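Local coordinates for secreted effector protein sseI (Salmonella enterica subsp. enterica serovar Typhimurium, PDB 4G29) that acts as a secreted virulence effector whose catalytic domain has a papain-like fold of the cysteine protease superfamily and probably modifies a host protein, at residues Asn51-Glu55 and Lys56-Asn60; Glu119-Cys122 and Lys123-Ala127. All blocks are in the same frame, centred on the assembly; numbering follows the deposited sequence.

Contact 1: residues Asn51-Glu55 and Lys56-Asn60; sequences NFMNE and KGFDN
At chi1 -178° the F52 ring extends beside its own carbonyl carbon, and with K56 bent at chi2 (-40°) the lysine chain slants across that ring from one helical turn on. K56 CG sits over one face of the ring, 4.1 Å from its centroid, as a CH-pi contact, while CE rests 3.7 Å from F52 CZ near the rim. The ammonium group runs on past the ring: K56 NZ makes a salt bridge with E24 of helix 18-26, and E55 OE1 adds a long one at 3.9 Å. M53, present as selenomethionine, bends at chi3 and brings CE 3.9 Å from F58 CD1, off-centre over the ring. The edge of the same ring meets M53 O, 3.3 Å from F58 CD2. Helix 42-55 ends here in a Schellman motif. F58 N reaches back to M53 O (3.0 Å), G57 N bonds to N54 O from above the carbonyl plane (3.0 Å), and G57 supplies the positive phi that reverses the chain. A water donates to both N54 O and F58 O, bridging the last turn and the departing loop. M53 O and N54 O thus take loop amides, and N54 O also a water, while the M53–F58 pair gives the cap its hydrophobic closure and F58 also meets F94 edge-to-face.

Contact 2: residues Glu119-Cys122 and Lys123-Ala127; sequences EWVC and KYRMA
W120 and Y124, one turn apart on helix 117-126, form the aromatic part of this contact. Their rings meet obliquely, planes at 38° and centroids 4.6 Å apart when the six-membered ring of W120 is taken. Y124 CE1 comes over the indole face toward its rim, 3.3 Å from W120 NE1 and 3.5 Å from W120 CE2. A chi1 of -180° carries the indole of W120 toward the next turn, where the tyrosine ring can lie against it.

The aliphatic contact is between V121 and R125, which run side by side, V121 CG1 sitting over one face of the guanidinium, 3.4 Å from R125 NE. The methyl covers that face, and NE has its hydrogen-bond partner in V166 O.

The backbone supplies four successive i to i+4 bonds, of which K123 N to E119 O is 2.8 Å and M126 N to C122 O is 3.0 Å. Y124 N to W120 O is the straightest at its hydrogen, 166°.

The polar ends of the aromatic pair converge: W120 NE1 and Y124 OH both hydrogen-bond D95 OD2. D95 lies with C42 and H80 in charge-relay geometry, consistent with a Cys-His-Asp triad like that of the related Pasteurella multocida toxin. Two buried aromatic side chains, packed against each other, thus both bond the same D95 oxygen, which probably restrains its orientation, consistent with a second-shell part in positioning the acid of the active site.

Contact 1 comes first along the chain, closing helix 42-55 and opening the loop to strand 61-69; contact 2 follows on helix 117-126, just after strand 113-116. Their centres are 23 Å apart and their nearest atoms about 11 Å, so they do not touch. Both pack against the same antiparallel sheet, and strand 90-95 joins them: F94 meets side chains of contact 1, whereas the neighbouring D95 is bonded by contact 2. C42, probably the nucleophile, lies at the opposite end of helix 42-55 from contact 1. Contact 1 therefore finishes the helix that begins at this cysteine, while contact 2 supplies two hydrogen bonds to D95, the putative acid, and probably helps to hold it.

Contact 1: residues Asn51-Glu55 and Lys56-Asn60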
ATOM      1  N   ASN A  51      -6.370  -0.326 -13.871  1.00 18.81           N
ATOM      2  CA  ASN A  51      -7.268  -0.630 -14.996  1.00 21.39           C
ATOM      3  C   ASN A  51      -8.546  -1.319 -14.513  1.00 21.46           C
ATOM      4  O   ASN A  51      -9.635  -1.019 -14.985  1.00 22.19           O
ATOM      5  CB  ASN A  51      -6.553  -1.529 -16.005  1.00 21.79           C
ATOM      6  CG  ASN A  51      -5.448  -0.811 -16.762  1.00 21.23           C
ATOM      7  OD1 ASN A  51      -5.285   0.423 -16.657  1.00 22.69           O
ATOM      8  ND2 ASN A  51      -4.662  -1.573 -17.517  1.00 20.69           N
ATOM      9  N   PHE A  52      -8.374  -2.282 -13.619  1.00 21.01           N
ATOM     10  CA  PHE A  52      -9.485  -3.026 -13.041  1.00 20.94           C
ATOM     11  C   PHE A  52     -10.479  -2.093 -12.338  1.00 21.75           C
ATOM     12  O   PHE A  52     -11.690  -2.147 -12.565  1.00 24.88           O
ATOM     13  CB  PHE A  52      -8.993  -4.104 -12.079  1.00 20.82           C
ATOM     14  CG  PHE A  52     -10.103  -4.916 -11.492  1.00 22.76           C
ATOM     15  CD1 PHE A  52     -10.654  -5.966 -12.194  1.00 26.17           C
ATOM     16  CD2 PHE A  52     -10.651  -4.583 -10.253  1.00 26.21           C
ATOM     17  CE1 PHE A  52     -11.709  -6.692 -11.639  1.00 29.06           C
ATOM     18  CE2 PHE A  52     -11.726  -5.284  -9.729  1.00 25.66           C
ATOM     19  CZ  PHE A  52     -12.228  -6.342 -10.409  1.00 28.06           C
HETATM   20  N   MSE A  53      -9.954  -1.269 -11.449  1.00 22.63           N
HETATM   21  CA  MSE A  53     -10.774  -0.342 -10.692  1.00 22.69           C
HETATM   22  C   MSE A  53     -11.533   0.633 -11.590  1.00 24.05           C
HETATM   23  O   MSE A  53     -12.749   0.881 -11.383  1.00 25.70           O
HETATM   24  CB  MSE A  53      -9.879   0.397  -9.667  1.00 21.49           C
HETATM   25  CG  MSE A  53      -9.283  -0.520  -8.587  1.00 23.58           C
HETATM   26 SE   MSE A  53      -8.154   0.533  -7.445  1.00 28.00          SE
HETATM   27  CE  MSE A  53      -9.465   1.654  -6.695  1.00 24.34           C
ATOM     28  N   ASN A  54     -10.883   1.124 -12.627  1.00 24.06           N
ATOM     29  CA  ASN A  54     -11.467   2.086 -13.524  1.00 27.36           C
ATOM     30  C   ASN A  54     -12.620   1.433 -14.250  1.00 28.98           C
ATOM     31  O   ASN A  54     -13.697   2.001 -14.387  1.00 30.26           O
ATOM     32  CB  ASN A  54     -10.419   2.639 -14.487  1.00 27.66           C
ATOM     33  CG  ASN A  54     -11.023   3.453 -15.571  1.00 34.41           C
ATOM     34  OD1 ASN A  54     -11.436   4.586 -15.353  1.00 38.59           O
ATOM     35  ND2 ASN A  54     -11.083   2.883 -16.765  1.00 39.06           N
ATOM     36  N   GLU A  55     -12.411   0.198 -14.665  1.00 29.10           N
ATOM     37  CA  GLU A  55     -13.455  -0.473 -15.414  1.00 32.38           C
ATOM     38  C   GLU A  55     -14.660  -0.853 -14.495  1.00 32.01           C
ATOM     39  O   GLU A  55     -15.777  -0.997 -14.938  1.00 35.52           O
ATOM     40  CB  GLU A  55     -12.848  -1.643 -16.159  1.00 32.93           C
ATOM     41  CG  GLU A  55     -13.712  -2.065 -17.340  1.00 35.33           C
ATOM     42  CD  GLU A  55     -14.710  -3.102 -16.944  1.00 40.92           C
ATOM     43  OE1 GLU A  55     -14.451  -3.768 -15.899  1.00 40.65           O
ATOM     44  OE2 GLU A  55     -15.743  -3.244 -17.653  1.00 34.96           O
ATOM     45  N   LYS A  56     -14.429  -0.935 -13.198  1.00 30.54           N
ATOM     46  CA  LYS A  56     -15.475  -1.170 -12.245  1.00 32.51           C
ATOM     47  C   LYS A  56     -16.209   0.109 -11.843  1.00 33.72           C
ATOM     48  O   LYS A  56     -17.191   0.027 -11.086  1.00 35.58           O
ATOM     49  CB  LYS A  56     -14.948  -1.920 -11.031  1.00 32.65           C
ATOM     50  CG  LYS A  56     -14.584  -3.389 -11.237  1.00 31.81           C
ATOM     51  CD  LYS A  56     -15.584  -4.123 -12.130  1.00 34.38           C
ATOM     52  CE  LYS A  56     -15.144  -5.503 -12.494  1.00 34.86           C
ATOM     53  NZ  LYS A  56     -16.104  -6.231 -13.420  1.00 39.18           N
ATOM     54  N   GLY A  57     -15.770   1.269 -12.346  1.00 32.63           N
ATOM     55  CA  GLY A  57     -16.416   2.559 -12.039  1.00 33.71           C
ATOM     56  C   GLY A  57     -15.858   3.310 -10.828  1.00 32.39           C
ATOM     57  O   GLY A  57     -16.529   4.218 -10.318  1.00 32.54           O
ATOM     58  N   PHE A  58     -14.641   2.962 -10.378  1.00 29.12           N
ATOM     59  CA  PHE A  58     -13.932   3.791  -9.403  1.00 27.87           C
ATOM     60  C   PHE A  58     -13.363   4.952 -10.204  1.00 28.40           C
ATOM     61  O   PHE A  58     -12.997   4.779 -11.370  1.00 30.92           O
ATOM     62  CB  PHE A  58     -12.793   3.025  -8.711  1.00 25.89           C
ATOM     63  CG  PHE A  58     -13.269   1.976  -7.768  1.00 25.53           C
ATOM     64  CD1 PHE A  58     -13.340   2.243  -6.403  1.00 26.82           C
ATOM     65  CD2 PHE A  58     -13.629   0.735  -8.218  1.00 25.28           C
ATOM     66  CE1 PHE A  58     -13.785   1.309  -5.534  1.00 28.97           C
ATOM     67  CE2 PHE A  58     -14.097  -0.214  -7.354  1.00 26.96           C
ATOM     68  CZ  PHE A  58     -14.153   0.054  -6.002  1.00 30.32           C
ATOM     69  N   ASP A  59     -13.307   6.143  -9.633  1.00 28.83           N
ATOM     70  CA  ASP A  59     -12.573   7.224 -10.308  1.00 28.69           C
ATOM     71  C   ASP A  59     -11.604   7.933  -9.338  1.00 27.00           C
ATOM     72  O   ASP A  59     -11.346   7.451  -8.213  1.00 26.09           O
ATOM     73  CB  ASP A  59     -13.527   8.177 -11.019  1.00 31.88           C
ATOM     74  CG  ASP A  59     -14.448   8.860 -10.093  1.00 34.61           C
ATOM     75  OD1 ASP A  59     -14.227   8.804  -8.886  1.00 33.10           O
ATOM     76  OD2 ASP A  59     -15.433   9.514 -10.569  1.00 40.70           O
ATOM     77  N   ASN A  60     -10.997   9.017  -9.811  1.00 25.94           N
ATOM     78  CA  ASN A  60      -9.937   9.677  -9.058  1.00 25.34           C
ATOM     79  C   ASN A  60      -8.936   8.625  -8.531  1.00 22.47           C
ATOM     80  O   ASN A  60      -8.635   8.562  -7.351  1.00 22.07           O
ATOM     81  CB  ASN A  60     -10.447  10.510  -7.898  1.00 27.41           C
ATOM     82  CG  ASN A  60      -9.357  11.381  -7.307  1.00 27.57           C
ATOM     83  OD1 ASN A  60      -8.371  11.657  -7.972  1.00 28.97           O
ATOM     84  ND2 ASN A  60      -9.492  11.751  -6.052  1.00 27.35           N
TER
HETATM   85  O   HOH W   1     -14.568   4.785 -13.705  1.00 29.84           O

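Contact 2: residues Glu119-Cys122 and Lys123-Ala127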
ATOM      1  N   GLU A 119     -10.027   1.936   6.814  1.00 24.92           N
ATOM      2  CA  GLU A 119      -9.810   0.571   7.265  1.00 24.93           C
ATOM      3  C   GLU A 119      -8.404   0.147   6.926  1.00 23.90           C
ATOM      4  O   GLU A 119      -7.766  -0.568   7.705  1.00 24.44           O
ATOM      5  CB  GLU A 119     -10.826  -0.390   6.663  1.00 25.31           C
ATOM      6  CG  GLU A 119     -12.210  -0.238   7.159  1.00 28.45           C
ATOM      7  CD  GLU A 119     -13.252  -0.955   6.326  1.00 31.05           C
ATOM      8  OE1 GLU A 119     -13.069  -1.186   5.116  1.00 26.84           O
ATOM      9  OE2 GLU A 119     -14.322  -1.264   6.909  1.00 34.75           O
ATOM     10  N   TRP A 120      -7.901   0.603   5.765  1.00 21.86           N
ATOM     11  CA  TRP A 120      -6.553   0.266   5.305  1.00 21.95           C
ATOM     12  C   TRP A 120      -5.507   0.822   6.313  1.00 22.07           C
ATOM     13  O   TRP A 120      -4.605   0.124   6.789  1.00 22.38           O
ATOM     14  CB  TRP A 120      -6.336   0.777   3.899  1.00 20.20           C
ATOM     15  CG  TRP A 120      -4.959   0.477   3.292  1.00 17.72           C
ATOM     16  CD1 TRP A 120      -4.600  -0.647   2.614  1.00 19.08           C
ATOM     17  CD2 TRP A 120      -3.792   1.296   3.374  1.00 19.52           C
ATOM     18  NE1 TRP A 120      -3.289  -0.587   2.249  1.00 18.70           N
ATOM     19  CE2 TRP A 120      -2.764   0.618   2.690  1.00 15.85           C
ATOM     20  CE3 TRP A 120      -3.511   2.560   3.925  1.00 20.23           C
ATOM     21  CZ2 TRP A 120      -1.535   1.126   2.557  1.00 18.82           C
ATOM     22  CZ3 TRP A 120      -2.237   3.056   3.800  1.00 19.86           C
ATOM     23  CH2 TRP A 120      -1.265   2.346   3.114  1.00 22.16           C
ATOM     24  N   VAL A 121      -5.683   2.072   6.717  1.00 22.76           N
ATOM     25  CA  VAL A 121      -4.771   2.667   7.667  1.00 23.30           C
ATOM     26  C   VAL A 121      -4.781   1.902   9.000  1.00 24.26           C
ATOM     27  O   VAL A 121      -3.743   1.677   9.622  1.00 23.54           O
ATOM     28  CB  VAL A 121      -5.143   4.133   7.909  1.00 24.59           C
ATOM     29  CG1 VAL A 121      -4.355   4.659   9.125  1.00 26.12           C
ATOM     30  CG2 VAL A 121      -4.841   4.939   6.719  1.00 24.18           C
ATOM     31  N   CYS A 122      -5.992   1.522   9.422  1.00 26.10           N
ATOM     32  CA  CYS A 122      -6.228   0.759  10.621  1.00 28.94           C
ATOM     33  C   CYS A 122      -5.516  -0.562  10.561  1.00 28.09           C
ATOM     34  O   CYS A 122      -4.837  -0.938  11.517  1.00 28.84           O
ATOM     35  CB  CYS A 122      -7.728   0.578  10.824  1.00 30.64           C
ATOM     36  SG  CYS A 122      -8.460   2.129  11.480  1.00 41.70           S
ATOM     37  N   LYS A 123      -5.599  -1.220   9.410  1.00 25.54           N
ATOM     38  CA  LYS A 123      -4.960  -2.528   9.226  1.00 25.70           C
ATOM     39  C   LYS A 123      -3.422  -2.444   9.387  1.00 25.04           C
ATOM     40  O   LYS A 123      -2.809  -3.262  10.097  1.00 26.82           O
ATOM     41  CB  LYS A 123      -5.294  -3.115   7.856  1.00 25.04           C
ATOM     42  CG  LYS A 123      -4.964  -4.604   7.727  1.00 27.01           C
ATOM     43  CD  LYS A 123      -5.966  -5.470   8.455  1.00 28.96           C
ATOM     44  CE  LYS A 123      -5.668  -6.940   8.331  1.00 31.80           C
ATOM     45  NZ  LYS A 123      -6.626  -7.819   9.115  1.00 35.03           N
ATOM     46  N   TYR A 124      -2.804  -1.444   8.768  1.00 22.70           N
ATOM     47  CA  TYR A 124      -1.366  -1.239   8.856  1.00 22.75           C
ATOM     48  C   TYR A 124      -0.958  -0.843  10.254  1.00 24.22           C
ATOM     49  O   TYR A 124       0.013  -1.360  10.766  1.00 26.36           O
ATOM     50  CB  TYR A 124      -0.855  -0.249   7.784  1.00 21.60           C
ATOM     51  CG  TYR A 124      -0.536  -0.927   6.478  1.00 19.95           C
ATOM     52  CD1 TYR A 124      -1.543  -1.368   5.631  1.00 19.87           C
ATOM     53  CD2 TYR A 124       0.790  -1.168   6.129  1.00 23.55           C
ATOM     54  CE1 TYR A 124      -1.246  -2.009   4.422  1.00 20.78           C
ATOM     55  CE2 TYR A 124       1.108  -1.853   4.932  1.00 21.92           C
ATOM     56  CZ  TYR A 124       0.066  -2.229   4.082  1.00 20.18           C
ATOM     57  OH  TYR A 124       0.384  -2.883   2.895  1.00 21.75           O
ATOM     58  N   ARG A 125      -1.751   0.000  10.904  1.00 29.98           N
ATOM     59  CA  ARG A 125      -1.474   0.320  12.310  1.00 29.34           C
ATOM     60  C   ARG A 125      -1.500  -0.877  13.249  1.00 31.72           C
ATOM     61  O   ARG A 125      -0.651  -0.968  14.137  1.00 34.45           O
ATOM     62  CB  ARG A 125      -2.427   1.388  12.802  1.00 30.87           C
ATOM     63  CG  ARG A 125      -2.171   2.723  12.172  1.00 26.64           C
ATOM     64  CD  ARG A 125      -3.076   3.777  12.803  1.00 30.20           C
ATOM     65  NE  ARG A 125      -2.892   5.100  12.216  1.00 30.90           N
ATOM     66  CZ  ARG A 125      -3.770   6.106  12.279  1.00 38.17           C
ATOM     67  NH1 ARG A 125      -4.957   5.971  12.888  1.00 44.78           N
ATOM     68  NH2 ARG A 125      -3.489   7.255  11.671  1.00 42.54           N
HETATM   69  N   MSE A 126      -2.435  -1.794  13.065  1.00 33.77           N
HETATM   70  CA  MSE A 126      -2.528  -2.945  13.971  1.00 38.24           C
HETATM   71  C   MSE A 126      -1.454  -3.980  13.620  1.00 35.84           C
HETATM   72  O   MSE A 126      -1.181  -4.865  14.416  1.00 37.82           O
HETATM   73  CB  MSE A 126      -3.945  -3.545  13.998  1.00 43.12           C
HETATM   74  CG  MSE A 126      -4.466  -4.115  12.690  1.00 50.42           C
HETATM   75 SE   MSE A 126      -6.392  -4.689  12.617  1.00 73.57          SE
HETATM   76  CE  MSE A 126      -6.211  -6.514  13.380  1.00 71.94           C
ATOM     77  N   ALA A 127      -0.843  -3.865  12.432  1.00 32.51           N
ATOM     78  CA  ALA A 127       0.194  -4.789  12.000  1.00 32.95           C
ATOM     79  C   ALA A 127       1.557  -4.481  12.622  1.00 31.94           C
ATOM     80  O   ALA A 127       2.419  -5.358  12.589  1.00 33.12           O
ATOM     81  CB  ALA A 127       0.312  -4.789  10.482  1.00 32.08           C
TER